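Local coordinates for putative lipoprotein (Bacteroides ovatus, PDB 3OQQ), which is of unknown function but is a beta-rich, calcium-bound protein, probably an extracellular lipoprotein, at residues Gly342-Met347 against Ser354-Glu359; Trp242-Asp247 against Asp283-Thr288; Val25-Ser30 against Ser35-Asp40; Val399-Ala404 against Gln420-Asn425. All coordinates share one frame; numbering follows the deposited sequence.

Four separate contacts sample a largely antiparallel beta protein. Interaction 3 closes a hairpin in the range of the DUF4841 family, while interactions 1, 2 and 4 all fall within the DUF4842 range and follow one another along the chain in the order 2, 1, 4. None touches another: the nearest atoms are about 6 Å apart for interactions 3 and 4, about 7 Å for 2 and 4, and about 17 Å for 1 and 3, which lie on opposite sides of the chain's centre. No active site is known. Bound calcium is separated from the side chains of Phe401, Phe285 and Lys343 by about 9, 10 and 12 Å respectively.

Interaction 1: residues Gly342-Met347 against Ser354-Glu359; sequences GKEIHM and SAYKAE
The phenol ring of Tyr356 carries Glu344 CB over one face, displaced toward the rim: CB stands 3.7 Å from the centroid of the Tyr356 ring and 17° off its normal, a CH-pi contact. Gly342 O approaches the same ring obliquely, 3.6 Å from Tyr356 CE1. The imidazole of His346 meets the carboxylate of Glu344 at its edge, in the ring plane.

The side chains of Glu344 and Tyr356 run antiparallel. With Glu344 CG anti to the backbone N (chi1 -157°) and the chain extended beyond it, the carboxylate reaches back beside the root of the ring, where OE1 lies 3.3 Å from Tyr356 CB. Lys343 runs alongside the tyrosine in the same direction, its CG 3.4 Å from Tyr356 OH, and sends its amine on to the carbonyl O of Trp135.

The carboxylate is gripped by neighbours. His346 NE2 donates to Glu344 OE2 over 2.5 Å at 162°, from the anti side and well out of the carboxylate plane, while Thr353 OG1 and a triethylene glycol, probably a crystallisation additive, bond to OE1. Asn334 OD1 bonds to His346 ND1.

Through Tyr356, the turn that leads into helix 357-364 is joined to 343-346, an outermost strand of its six-stranded sheet within this chain, at a G1 beta bulge formed by Gly342 and Lys343. No hydrogen bond crosses between the segments: van der Waals contacts hold them, chiefly Glu344 CB on the tyrosine face, and the buried charge of Glu344 is probably eased by His346 and Thr353.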
loop_
_atom_site.group_PDB
_atom_site.type_symbol
_atom_site.label_atom_id
_atom_site.label_comp_id
_atom_site.label_asym_id
_atom_site.label_seq_id
_atom_site.Cartn_x
_atom_site.Cartn_y
_atom_site.Cartn_z
ATOM N N GLY A 342 5.312 5.158 21.904
ATOM C CA GLY A 342 4.660 3.908 21.524
ATOM C C GLY A 342 3.182 3.957 21.182
ATOM O O GLY A 342 2.574 2.911 20.936
ATOM N N LYS A 343 2.577 5.150 21.173
ATOM C CA LYS A 343 1.192 5.313 20.760
ATOM C C LYS A 343 1.069 4.904 19.269
ATOM O O LYS A 343 1.852 5.350 18.435
ATOM C CB LYS A 343 0.779 6.764 20.974
ATOM C CG LYS A 343 -0.693 7.000 21.181
ATOM C CD LYS A 343 -1.039 8.433 20.837
ATOM C CE LYS A 343 -0.535 9.454 21.826
ATOM N NZ LYS A 343 -0.599 10.817 21.256
ATOM N N GLU A 344 0.118 4.025 18.965
ATOM C CA GLU A 344 -0.122 3.442 17.652
ATOM C C GLU A 344 -1.403 4.008 17.059
ATOM O O GLU A 344 -2.449 3.994 17.716
ATOM C CB GLU A 344 -0.215 1.916 17.841
ATOM C CG GLU A 344 0.059 1.048 16.635
ATOM C CD GLU A 344 -0.296 -0.397 16.924
ATOM O OE1 GLU A 344 0.548 -1.120 17.495
ATOM O OE2 GLU A 344 -1.458 -0.778 16.669
ATOM N N ILE A 345 -1.314 4.542 15.823
ATOM C CA ILE A 345 -2.453 5.155 15.132
ATOM C C ILE A 345 -2.755 4.362 13.858
ATOM O O ILE A 345 -1.853 4.057 13.110
ATOM C CB ILE A 345 -2.172 6.669 14.841
ATOM C CG1 ILE A 345 -1.710 7.397 16.129
ATOM C CG2 ILE A 345 -3.389 7.390 14.189
ATOM C CD1 ILE A 345 -1.062 8.793 15.935
ATOM N N HIS A 346 -4.021 4.016 13.635
ATOM C CA HIS A 346 -4.480 3.342 12.421
ATOM C C HIS A 346 -5.520 4.250 11.746
ATOM O O HIS A 346 -5.962 5.231 12.352
ATOM C CB HIS A 346 -5.085 1.963 12.769
ATOM C CG HIS A 346 -4.093 0.978 13.317
ATOM N ND1 HIS A 346 -3.736 -0.134 12.605
ATOM C CD2 HIS A 346 -3.434 0.970 14.500
ATOM C CE1 HIS A 346 -2.880 -0.796 13.369
ATOM N NE2 HIS A 346 -2.657 -0.162 14.513
HETATM N N MSE A 347 -5.950 3.906 10.529
HETATM C CA MSE A 347 -7.019 4.666 9.860
HETATM C C MSE A 347 -8.381 4.271 10.457
HETATM O O MSE A 347 -8.478 3.256 11.140
HETATM C CB MSE A 347 -7.011 4.415 8.350
HETATM C CG MSE A 347 -5.675 4.774 7.708
HETATM SE SE MSE A 347 -5.653 4.580 5.794
HETATM C CE MSE A 347 -5.753 2.662 5.693
ATOM N N SER A 354 -2.585 -6.551 18.191
ATOM C CA SER A 354 -2.854 -7.288 19.450
ATOM C C SER A 354 -2.006 -6.757 20.615
ATOM O O SER A 354 -2.480 -6.721 21.738
ATOM C CB SER A 354 -2.544 -8.777 19.290
ATOM O OG SER A 354 -3.302 -9.334 18.235
ATOM N N ALA A 355 -0.755 -6.362 20.348
ATOM C CA ALA A 355 0.166 -5.838 21.362
ATOM C C ALA A 355 -0.313 -4.500 21.903
ATOM O O ALA A 355 -0.183 -4.240 23.091
ATOM C CB ALA A 355 1.550 -5.671 20.754
ATOM N N TYR A 356 -0.895 -3.660 21.039
ATOM C CA TYR A 356 -1.362 -2.351 21.467
ATOM C C TYR A 356 -2.799 -2.365 21.959
ATOM O O TYR A 356 -3.222 -1.394 22.604
ATOM C CB TYR A 356 -1.218 -1.341 20.311
ATOM C CG TYR A 356 -1.384 0.085 20.764
ATOM C CD1 TYR A 356 -0.482 0.661 21.656
ATOM C CD2 TYR A 356 -2.481 0.844 20.358
ATOM C CE1 TYR A 356 -0.651 1.964 22.113
ATOM C CE2 TYR A 356 -2.665 2.150 20.818
ATOM C CZ TYR A 356 -1.748 2.703 21.700
ATOM O OH TYR A 356 -1.911 3.979 22.184
ATOM N N LYS A 357 -3.550 -3.444 21.652
ATOM C CA LYS A 357 -4.984 -3.576 21.942
ATOM C C LYS A 357 -5.392 -3.093 23.352
ATOM O O LYS A 357 -6.348 -2.301 23.468
ATOM C CB LYS A 357 -5.473 -5.019 21.729
ATOM C CG LYS A 357 -6.981 -5.088 21.508
ATOM C CD LYS A 357 -7.575 -6.406 21.962
ATOM C CE LYS A 357 -9.069 -6.436 21.743
ATOM N NZ LYS A 357 -9.757 -7.286 22.755
ATOM N N ALA A 358 -4.690 -3.570 24.395
ATOM C CA ALA A 358 -4.994 -3.234 25.795
ATOM C C ALA A 358 -4.817 -1.728 26.039
ATOM O O ALA A 358 -5.693 -1.108 26.656
ATOM C CB ALA A 358 -4.125 -4.054 26.768
ATOM N N GLU A 359 -3.701 -1.147 25.534
ATOM C CA GLU A 359 -3.414 0.285 25.667
ATOM C C GLU A 359 -4.478 1.116 24.969
ATOM O O GLU A 359 -4.913 2.116 25.533
ATOM C CB GLU A 359 -2.044 0.627 25.077
ATOM C CG GLU A 359 -0.881 0.474 26.043
ATOM C CD GLU A 359 0.463 0.513 25.338
ATOM O OE1 GLU A 359 0.924 1.628 25.003
ATOM O OE2 GLU A 359 1.030 -0.573 25.071
#

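Interaction 2: residues Trp242-Asp247 against Asp283-Thr288; sequences WNWSND and DMFQVT
Two loops of the antiparallel beta structure meet here through an aromatic pair: loop 242-247 leads from strand 234-242 toward strand 253-263, and loop 283-288 belongs to the long connection from strand 266-272 to strand 298-307. The side chains of Trp244 and Phe285 approach each other head-on and touch at their rims, neither lying over the face of the other. The phenyl ring of Phe285 and the six-membered ring of the Trp244 indole have centroids 5.7 Å apart, with planes inclined by 20°. The contact is small and purely apolar, yet both residues are buried.

The indole is held from both loops. One face of Trp244 receives Trp242 CZ3, 3.8 Å above the plane and over the ring centre, and NE1 bonds to Pro297 O in the connection that also carries Phe285. Asp247 folds its loop back: its OD2 accepts a straight bond from Asn243 ND2 (2.9 Å, 165°) and a weak one from Trp244 N, and its carboxylate forms salt bridges with Arg253 and Arg293.

Phe285 is backed by its own neighbour, Gln286 CG resting 3.6 Å above the centre of the phenyl ring, while Gln286 OE1 accepts from Arg293 N. Arg293 thus serves both loops. With CG anti to the backbone N (chi1 -174°), Phe285 extends toward the indole, where its CE1 and CZ both approach Trp244 CH2, each 3.6 Å from it.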
loop_
_atom_site.group_PDB
_atom_site.type_symbol
_atom_site.label_atom_id
_atom_site.label_comp_id
_atom_site.label_asym_id
_atom_site.label_seq_id
_atom_site.Cartn_x
_atom_site.Cartn_y
_atom_site.Cartn_z
ATOM N N TRP A 242 23.706 5.081 8.709
ATOM C CA TRP A 242 23.687 5.434 7.298
ATOM C C TRP A 242 23.435 6.916 7.072
ATOM O O TRP A 242 22.917 7.632 7.936
ATOM C CB TRP A 242 22.655 4.590 6.526
ATOM C CG TRP A 242 21.213 4.869 6.883
ATOM C CD1 TRP A 242 20.476 4.249 7.855
ATOM C CD2 TRP A 242 20.330 5.823 6.254
ATOM N NE1 TRP A 242 19.199 4.781 7.890
ATOM C CE2 TRP A 242 19.077 5.727 6.902
ATOM C CE3 TRP A 242 20.474 6.737 5.188
ATOM C CZ2 TRP A 242 17.982 6.528 6.541
ATOM C CZ3 TRP A 242 19.396 7.535 4.837
ATOM C CH2 TRP A 242 18.172 7.445 5.525
ATOM N N ASN A 243 23.802 7.364 5.874
ATOM C CA ASN A 243 23.594 8.721 5.411
ATOM C C ASN A 243 23.342 8.683 3.938
ATOM O O ASN A 243 23.766 7.742 3.260
ATOM C CB ASN A 243 24.794 9.626 5.731
ATOM C CG ASN A 243 24.894 10.065 7.166
ATOM O OD1 ASN A 243 25.649 9.501 7.945
ATOM N ND2 ASN A 243 24.097 11.045 7.568
ATOM N N TRP A 244 22.590 9.674 3.435
ATOM C CA TRP A 244 22.407 9.838 1.999
ATOM C C TRP A 244 23.754 10.286 1.452
ATOM O O TRP A 244 24.545 10.861 2.210
ATOM C CB TRP A 244 21.333 10.908 1.708
ATOM C CG TRP A 244 19.911 10.415 1.755
ATOM C CD1 TRP A 244 19.271 9.658 0.817
ATOM C CD2 TRP A 244 18.945 10.687 2.784
ATOM N NE1 TRP A 244 17.967 9.429 1.200
ATOM C CE2 TRP A 244 17.731 10.077 2.389
ATOM C CE3 TRP A 244 18.973 11.435 3.979
ATOM C CZ2 TRP A 244 16.574 10.132 3.179
ATOM C CZ3 TRP A 244 17.814 11.506 4.753
ATOM C CH2 TRP A 244 16.633 10.869 4.349
ATOM N N SER A 245 24.039 10.028 0.172
ATOM C CA SER A 245 25.235 10.575 -0.462
ATOM C C SER A 245 25.083 12.096 -0.425
ATOM O O SER A 245 23.966 12.573 -0.591
ATOM C CB SER A 245 25.348 10.100 -1.911
ATOM O OG SER A 245 25.591 8.709 -1.981
ATOM N N ASN A 246 26.159 12.840 -0.127
ATOM C CA ASN A 246 26.154 14.306 -0.030
ATOM C C ASN A 246 24.959 14.779 0.848
ATOM O O ASN A 246 24.163 15.634 0.447
ATOM C CB ASN A 246 26.168 14.955 -1.440
ATOM C CG ASN A 246 27.154 14.284 -2.388
ATOM O OD1 ASN A 246 28.368 14.204 -2.131
ATOM N ND2 ASN A 246 26.638 13.686 -3.449
ATOM N N ASP A 247 24.854 14.170 2.050
ATOM C CA ASP A 247 23.821 14.415 3.053
ATOM C C ASP A 247 23.976 15.793 3.670
ATOM O O ASP A 247 25.090 16.304 3.796
ATOM C CB ASP A 247 23.841 13.333 4.159
ATOM C CG ASP A 247 22.457 12.964 4.680
ATOM O OD1 ASP A 247 21.484 13.715 4.392
ATOM O OD2 ASP A 247 22.344 11.935 5.386
ATOM N N ASP A 283 11.920 22.449 10.392
ATOM C CA ASP A 283 11.710 22.079 8.997
ATOM C C ASP A 283 11.031 20.764 8.850
ATOM O O ASP A 283 10.260 20.583 7.906
ATOM C CB ASP A 283 13.062 22.007 8.274
ATOM C CG ASP A 283 13.807 23.310 8.294
ATOM O OD1 ASP A 283 13.173 24.342 8.563
ATOM O OD2 ASP A 283 15.025 23.298 8.028
HETATM N N MSE A 284 11.413 19.790 9.693
HETATM C CA MSE A 284 10.924 18.414 9.580
HETATM C C MSE A 284 11.376 17.823 8.219
HETATM O O MSE A 284 12.403 18.269 7.695
HETATM C CB MSE A 284 9.405 18.328 9.843
HETATM C CG MSE A 284 9.059 18.630 11.332
HETATM SE SE MSE A 284 7.192 19.060 11.588
HETATM C CE MSE A 284 7.330 20.889 11.347
ATOM N N PHE A 285 10.654 16.829 7.651
ATOM C CA PHE A 285 11.148 16.106 6.486
ATOM C C PHE A 285 10.234 16.129 5.253
ATOM O O PHE A 285 9.195 15.462 5.237
ATOM C CB PHE A 285 11.435 14.627 6.893
ATOM C CG PHE A 285 12.100 13.791 5.811
ATOM C CD1 PHE A 285 13.382 14.100 5.358
ATOM C CD2 PHE A 285 11.457 12.687 5.270
ATOM C CE1 PHE A 285 13.982 13.346 4.365
ATOM C CE2 PHE A 285 12.074 11.913 4.287
ATOM C CZ PHE A 285 13.331 12.251 3.836
ATOM N N GLN A 286 10.728 16.786 4.158
ATOM C CA GLN A 286 10.061 16.905 2.850
ATOM C C GLN A 286 8.673 17.564 2.971
ATOM O O GLN A 286 7.767 17.167 2.248
ATOM C CB GLN A 286 9.954 15.520 2.158
ATOM C CG GLN A 286 11.305 14.750 1.987
ATOM C CD GLN A 286 12.335 15.519 1.158
ATOM O OE1 GLN A 286 12.799 16.591 1.528
ATOM N NE2 GLN A 286 12.757 14.975 0.039
ATOM N N VAL A 287 8.498 18.553 3.886
ATOM C CA VAL A 287 7.186 19.224 4.096
ATOM C C VAL A 287 7.274 20.786 4.121
ATOM O O VAL A 287 6.245 21.483 4.066
ATOM C CB VAL A 287 6.451 18.703 5.384
ATOM C CG1 VAL A 287 6.140 17.217 5.287
ATOM C CG2 VAL A 287 7.209 19.027 6.687
ATOM N N THR A 288 8.469 21.340 4.283
ATOM C CA THR A 288 8.566 22.794 4.436
ATOM C C THR A 288 9.117 23.417 3.158
ATOM O O THR A 288 10.204 23.045 2.701
ATOM C CB THR A 288 9.406 23.170 5.699
ATOM O OG1 THR A 288 8.838 22.575 6.885
ATOM C CG2 THR A 288 9.522 24.671 5.901
#

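Interaction 3: residues Val25-Ser30 against Ser35-Asp40; sequences VYSDKS and SLLVGD
Strands 23-26 and 36-41 form a beta hairpin, and a classic beta bulge interrupts their ladder: Leu37 and Val38 both face Val25. Backbone bonds define it. Val25 N donates to Val38 O over 2.9 Å, and Val25 O accepts a firm bond from Leu37 N (2.8 Å) and a weak one from Val38 N. Beyond the non-hydrogen-bonded pair of Tyr26 and Leu36, Ser27 N donates to Ser35 O, which also receives a CA-H...O contact from Tyr26. The pairing continues outward, Tyr26 bonding to Tyr61 of strand 59-65 and Leu37 to His124 of strand 122-131.

Apolar contacts divide between the two faces. Val25 and Val38 lie side by side on one, Val25 CB 3.7 Å from Val38 CG1. On the other, with CG anti to the carbonyl carbon (chi1 -56°), the Tyr26 ring leans across Leu36, its CE2 3.8 Å from Leu36 CD1. With an alanine in place of Tyr26 the ring is gone, which would probably leave Leu36 CD1 without its apolar partner and Ser35 OG without the ring edge beside it. Strand 46-54 packs Val53 against Leu37 and Leu51 against Val38.

Polar side chains gather toward the turn. Ser27 OG donates to Asp28 OD1 over 2.9 Å. Ser35 OG bonds to the carbonyl O of Ser32 and lies near the plane of the Tyr26 ring, at its edge, 3.4 Å from Tyr26 CD2.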
loop_
_atom_site.group_PDB
_atom_site.type_symbol
_atom_site.label_atom_id
_atom_site.label_comp_id
_atom_site.label_asym_id
_atom_site.label_seq_id
_atom_site.Cartn_x
_atom_site.Cartn_y
_atom_site.Cartn_z
ATOM N N VAL A 25 -3.468 -6.095 -17.376
ATOM C CA VAL A 25 -4.694 -5.304 -17.215
ATOM C C VAL A 25 -4.359 -4.067 -16.379
ATOM O O VAL A 25 -3.731 -4.197 -15.323
ATOM C CB VAL A 25 -5.846 -6.139 -16.605
ATOM C CG1 VAL A 25 -7.128 -5.311 -16.477
ATOM C CG2 VAL A 25 -6.090 -7.416 -17.424
ATOM N N TYR A 26 -4.752 -2.876 -16.869
ATOM C CA TYR A 26 -4.476 -1.570 -16.237
ATOM C C TYR A 26 -5.766 -0.793 -15.966
ATOM O O TYR A 26 -6.750 -0.969 -16.692
ATOM C CB TYR A 26 -3.586 -0.708 -17.179
ATOM C CG TYR A 26 -2.277 -1.360 -17.582
ATOM C CD1 TYR A 26 -2.215 -2.244 -18.658
ATOM C CD2 TYR A 26 -1.097 -1.069 -16.909
ATOM C CE1 TYR A 26 -1.026 -2.881 -18.999
ATOM C CE2 TYR A 26 0.103 -1.703 -17.241
ATOM C CZ TYR A 26 0.136 -2.595 -18.297
ATOM O OH TYR A 26 1.324 -3.187 -18.654
ATOM N N SER A 27 -5.764 0.085 -14.955
ATOM C CA SER A 27 -6.938 0.931 -14.665
ATOM C C SER A 27 -6.897 2.223 -15.522
ATOM O O SER A 27 -7.840 3.011 -15.481
ATOM C CB SER A 27 -6.986 1.277 -13.180
ATOM O OG SER A 27 -5.813 1.982 -12.804
ATOM N N ASP A 28 -5.799 2.435 -16.283
ATOM C CA ASP A 28 -5.570 3.617 -17.133
ATOM C C ASP A 28 -5.123 3.233 -18.539
ATOM O O ASP A 28 -4.381 2.262 -18.675
ATOM C CB ASP A 28 -4.444 4.504 -16.521
ATOM C CG ASP A 28 -4.714 5.135 -15.167
ATOM O OD1 ASP A 28 -5.000 4.387 -14.199
ATOM O OD2 ASP A 28 -4.529 6.362 -15.041
ATOM N N LYS A 29 -5.515 4.042 -19.567
ATOM C CA LYS A 29 -5.112 3.910 -20.980
ATOM C C LYS A 29 -3.591 3.823 -21.082
ATOM O O LYS A 29 -3.050 3.111 -21.932
ATOM C CB LYS A 29 -5.608 5.123 -21.800
ATOM C CG LYS A 29 -7.064 5.060 -22.225
ATOM C CD LYS A 29 -7.585 6.428 -22.650
ATOM C CE LYS A 29 -9.071 6.405 -22.900
ATOM N NZ LYS A 29 -9.568 7.721 -23.380
ATOM N N SER A 30 -2.893 4.570 -20.209
ATOM C CA SER A 30 -1.432 4.543 -20.173
ATOM C C SER A 30 -1.025 3.205 -19.538
ATOM O O SER A 30 -1.513 2.861 -18.457
ATOM C CB SER A 30 -0.889 5.721 -19.371
ATOM O OG SER A 30 -0.873 5.424 -17.984
ATOM N N SER A 35 -0.521 1.817 -12.673
ATOM C CA SER A 35 -1.916 1.541 -13.022
ATOM C C SER A 35 -2.179 0.042 -13.287
ATOM O O SER A 35 -3.342 -0.326 -13.455
ATOM C CB SER A 35 -2.346 2.397 -14.218
ATOM O OG SER A 35 -1.963 1.831 -15.459
ATOM N N LEU A 36 -1.119 -0.824 -13.310
ATOM C CA LEU A 36 -1.308 -2.269 -13.484
ATOM C C LEU A 36 -2.103 -2.828 -12.303
ATOM O O LEU A 36 -1.774 -2.557 -11.138
ATOM C CB LEU A 36 0.039 -2.992 -13.599
ATOM C CG LEU A 36 0.002 -4.415 -14.129
ATOM C CD1 LEU A 36 1.097 -4.631 -15.108
ATOM C CD2 LEU A 36 0.147 -5.427 -12.988
ATOM N N LEU A 37 -3.159 -3.573 -12.611
ATOM C CA LEU A 37 -4.031 -4.217 -11.619
ATOM C C LEU A 37 -3.692 -5.703 -11.503
ATOM O O LEU A 37 -3.620 -6.235 -10.403
ATOM C CB LEU A 37 -5.485 -4.050 -12.036
ATOM C CG LEU A 37 -5.999 -2.624 -12.147
ATOM C CD1 LEU A 37 -7.310 -2.615 -12.865
ATOM C CD2 LEU A 37 -6.125 -1.969 -10.759
ATOM N N VAL A 38 -3.491 -6.366 -12.651
ATOM C CA VAL A 38 -3.165 -7.794 -12.711
ATOM C C VAL A 38 -2.239 -7.991 -13.933
ATOM O O VAL A 38 -2.487 -7.433 -15.002
ATOM C CB VAL A 38 -4.430 -8.721 -12.676
ATOM C CG1 VAL A 38 -5.304 -8.561 -13.905
ATOM C CG2 VAL A 38 -4.062 -10.186 -12.455
ATOM N N GLY A 39 -1.122 -8.674 -13.702
ATOM C CA GLY A 39 -0.104 -8.928 -14.714
ATOM C C GLY A 39 0.044 -10.389 -15.066
ATOM O O GLY A 39 -0.343 -11.260 -14.275
ATOM N N ASP A 40 0.610 -10.651 -16.278
ATOM C CA ASP A 40 0.917 -11.968 -16.858
ATOM C C ASP A 40 -0.244 -12.981 -16.689
ATOM O O ASP A 40 -0.049 -14.095 -16.201
ATOM C CB ASP A 40 2.248 -12.513 -16.266
ATOM C CG ASP A 40 3.467 -11.732 -16.743
ATOM O OD1 ASP A 40 3.508 -11.361 -17.940
ATOM O OD2 ASP A 40 4.390 -11.516 -15.931
#

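Interaction 4: residues Val399-Ala404 against Gln420-Asn425; sequences VPFREA and QKWYEN
Phe401 and Trp422 meet rim to rim, their side chains crossing at about a right angle. Phe401 CE2 lies 3.6 Å from Trp422 CZ3 and equally near CH2, so one corner of the phenyl ring is set against the outer bond of the indole's six-membered ring. The centroids of these two rings are 5.9 Å apart and the planes 76° from each other, and neither ring lies over the other's face. With CG anti to the backbone N (chi1 -161°), the phenyl ring of Phe401 is carried toward Trp422.

Further aromatics surround the pair: Phe408 and Tyr405 both pack against Phe401 and Trp422. An alanine at Phe401 would probably open a gap beside Trp422 CZ3 and CH2 and leave the rings of Tyr405 and Phe408 less firmly held.

Both rings spring from short helical turns. Pro400, the N-cap of helix 401-404, accepts at its O from Glu403 N and also from Ala404 N; in the 3-10 turn 422-424, Asn425 N bonds to Trp422 O. Asn425 ND2 bonds to Asp407. Helix 408-413 supplies Phe408 and Trp411 to the cluster, and Ala404 has a backbone bond to Val427, on the way to strand 431-432.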
loop_
_atom_site.group_PDB
_atom_site.type_symbol
_atom_site.label_atom_id
_atom_site.label_comp_id
_atom_site.label_asym_id
_atom_site.label_seq_id
_atom_site.Cartn_x
_atom_site.Cartn_y
_atom_site.Cartn_z
ATOM N N VAL A 399 -0.529 23.426 6.128
ATOM C CA VAL A 399 -1.526 23.789 5.121
ATOM C C VAL A 399 -2.728 22.841 5.329
ATOM O O VAL A 399 -2.539 21.617 5.253
ATOM C CB VAL A 399 -0.987 23.747 3.657
ATOM C CG1 VAL A 399 -2.127 23.833 2.646
ATOM C CG2 VAL A 399 0.038 24.848 3.405
ATOM N N PRO A 400 -3.955 23.364 5.590
ATOM C CA PRO A 400 -5.116 22.463 5.759
ATOM C C PRO A 400 -5.307 21.551 4.545
ATOM O O PRO A 400 -5.262 22.037 3.418
ATOM C CB PRO A 400 -6.300 23.434 5.916
ATOM C CG PRO A 400 -5.698 24.701 6.419
ATOM C CD PRO A 400 -4.357 24.784 5.707
ATOM N N PHE A 401 -5.515 20.235 4.769
ATOM C CA PHE A 401 -5.702 19.256 3.682
ATOM C C PHE A 401 -6.802 19.690 2.699
ATOM O O PHE A 401 -6.564 19.674 1.498
ATOM C CB PHE A 401 -5.988 17.844 4.225
ATOM C CG PHE A 401 -5.725 16.779 3.178
ATOM C CD1 PHE A 401 -4.427 16.502 2.752
ATOM C CD2 PHE A 401 -6.772 16.104 2.575
ATOM C CE1 PHE A 401 -4.186 15.543 1.757
ATOM C CE2 PHE A 401 -6.532 15.132 1.584
ATOM C CZ PHE A 401 -5.245 14.851 1.190
ATOM N N ARG A 402 -7.964 20.172 3.209
ATOM C CA ARG A 402 -9.109 20.657 2.422
ATOM C C ARG A 402 -8.718 21.889 1.512
ATOM O O ARG A 402 -9.414 22.160 0.533
ATOM C CB ARG A 402 -10.272 21.020 3.366
ATOM C CG ARG A 402 -10.087 22.379 4.034
ATOM C CD ARG A 402 -10.894 22.586 5.271
ATOM N NE ARG A 402 -12.305 22.764 4.988
ATOM C CZ ARG A 402 -13.178 23.276 5.849
ATOM N NH1 ARG A 402 -12.775 23.710 7.039
ATOM N NH2 ARG A 402 -14.457 23.370 5.523
ATOM N N GLU A 403 -7.625 22.619 1.845
ATOM C CA GLU A 403 -7.128 23.740 1.015
ATOM C C GLU A 403 -6.208 23.216 -0.085
ATOM O O GLU A 403 -6.250 23.726 -1.197
ATOM C CB GLU A 403 -6.422 24.813 1.862
ATOM C CG GLU A 403 -7.397 25.597 2.721
ATOM C CD GLU A 403 -6.845 26.793 3.465
ATOM O OE1 GLU A 403 -5.805 27.343 3.038
ATOM O OE2 GLU A 403 -7.466 27.190 4.476
ATOM N N ALA A 404 -5.393 22.183 0.210
ATOM C CA ALA A 404 -4.559 21.509 -0.792
ATOM C C ALA A 404 -5.453 20.772 -1.798
ATOM O O ALA A 404 -5.117 20.710 -2.985
ATOM C CB ALA A 404 -3.617 20.518 -0.112
ATOM N N GLN A 420 -15.357 11.731 -6.764
ATOM C CA GLN A 420 -14.597 10.509 -6.495
ATOM C C GLN A 420 -13.162 10.659 -6.934
ATOM O O GLN A 420 -12.294 10.004 -6.382
ATOM C CB GLN A 420 -15.266 9.309 -7.155
ATOM C CG GLN A 420 -16.448 8.823 -6.306
ATOM C CD GLN A 420 -17.400 7.893 -6.993
ATOM O OE1 GLN A 420 -17.058 7.168 -7.923
ATOM N NE2 GLN A 420 -18.627 7.872 -6.511
ATOM N N LYS A 421 -12.897 11.578 -7.864
ATOM C CA LYS A 421 -11.547 11.891 -8.345
ATOM C C LYS A 421 -11.063 13.226 -7.746
ATOM O O LYS A 421 -10.298 13.954 -8.374
ATOM C CB LYS A 421 -11.509 11.923 -9.879
ATOM C CG LYS A 421 -11.503 10.533 -10.511
ATOM C CD LYS A 421 -12.047 10.629 -11.930
ATOM C CE LYS A 421 -11.269 9.880 -12.971
ATOM N NZ LYS A 421 -11.938 9.964 -14.302
ATOM N N TRP A 422 -11.443 13.498 -6.496
ATOM C CA TRP A 422 -11.069 14.714 -5.785
ATOM C C TRP A 422 -9.550 14.896 -5.707
ATOM O O TRP A 422 -9.100 16.046 -5.718
ATOM C CB TRP A 422 -11.660 14.723 -4.363
ATOM C CG TRP A 422 -11.167 13.599 -3.505
ATOM C CD1 TRP A 422 -11.744 12.376 -3.344
ATOM C CD2 TRP A 422 -9.974 13.591 -2.703
ATOM N NE1 TRP A 422 -11.014 11.623 -2.457
ATOM C CE2 TRP A 422 -9.925 12.345 -2.040
ATOM C CE3 TRP A 422 -8.954 14.536 -2.452
ATOM C CZ2 TRP A 422 -8.861 11.986 -1.189
ATOM C CZ3 TRP A 422 -7.882 14.166 -1.643
ATOM C CH2 TRP A 422 -7.868 12.921 -0.984
ATOM N N TYR A 423 -8.784 13.765 -5.598
ATOM C CA TYR A 423 -7.316 13.706 -5.455
ATOM C C TYR A 423 -6.591 14.204 -6.709
ATOM O O TYR A 423 -5.417 14.562 -6.623
ATOM C CB TYR A 423 -6.846 12.285 -5.111
ATOM C CG TYR A 423 -7.523 11.214 -5.944
ATOM C CD1 TYR A 423 -7.138 10.979 -7.261
ATOM C CD2 TYR A 423 -8.534 10.425 -5.410
ATOM C CE1 TYR A 423 -7.788 10.031 -8.046
ATOM C CE2 TYR A 423 -9.160 9.441 -6.173
ATOM C CZ TYR A 423 -8.792 9.258 -7.497
ATOM O OH TYR A 423 -9.408 8.294 -8.264
ATOM N N GLU A 424 -7.293 14.243 -7.862
ATOM C CA GLU A 424 -6.763 14.761 -9.116
ATOM C C GLU A 424 -6.781 16.306 -9.096
ATOM O O GLU A 424 -6.096 16.938 -9.909
ATOM C CB GLU A 424 -7.588 14.239 -10.320
ATOM C CG GLU A 424 -7.388 12.765 -10.617
ATOM C CD GLU A 424 -8.000 12.188 -11.880
ATOM O OE1 GLU A 424 -8.752 12.903 -12.579
ATOM O OE2 GLU A 424 -7.742 10.996 -12.155
ATOM N N ASN A 425 -7.580 16.915 -8.204
ATOM C CA ASN A 425 -7.684 18.378 -8.168
ATOM C C ASN A 425 -6.863 18.945 -7.007
ATOM O O ASN A 425 -7.410 19.300 -5.971
ATOM C CB ASN A 425 -9.165 18.845 -8.111
ATOM C CG ASN A 425 -9.348 20.361 -8.105
ATOM O OD1 ASN A 425 -8.505 21.132 -8.580
ATOM N ND2 ASN A 425 -10.456 20.826 -7.576
#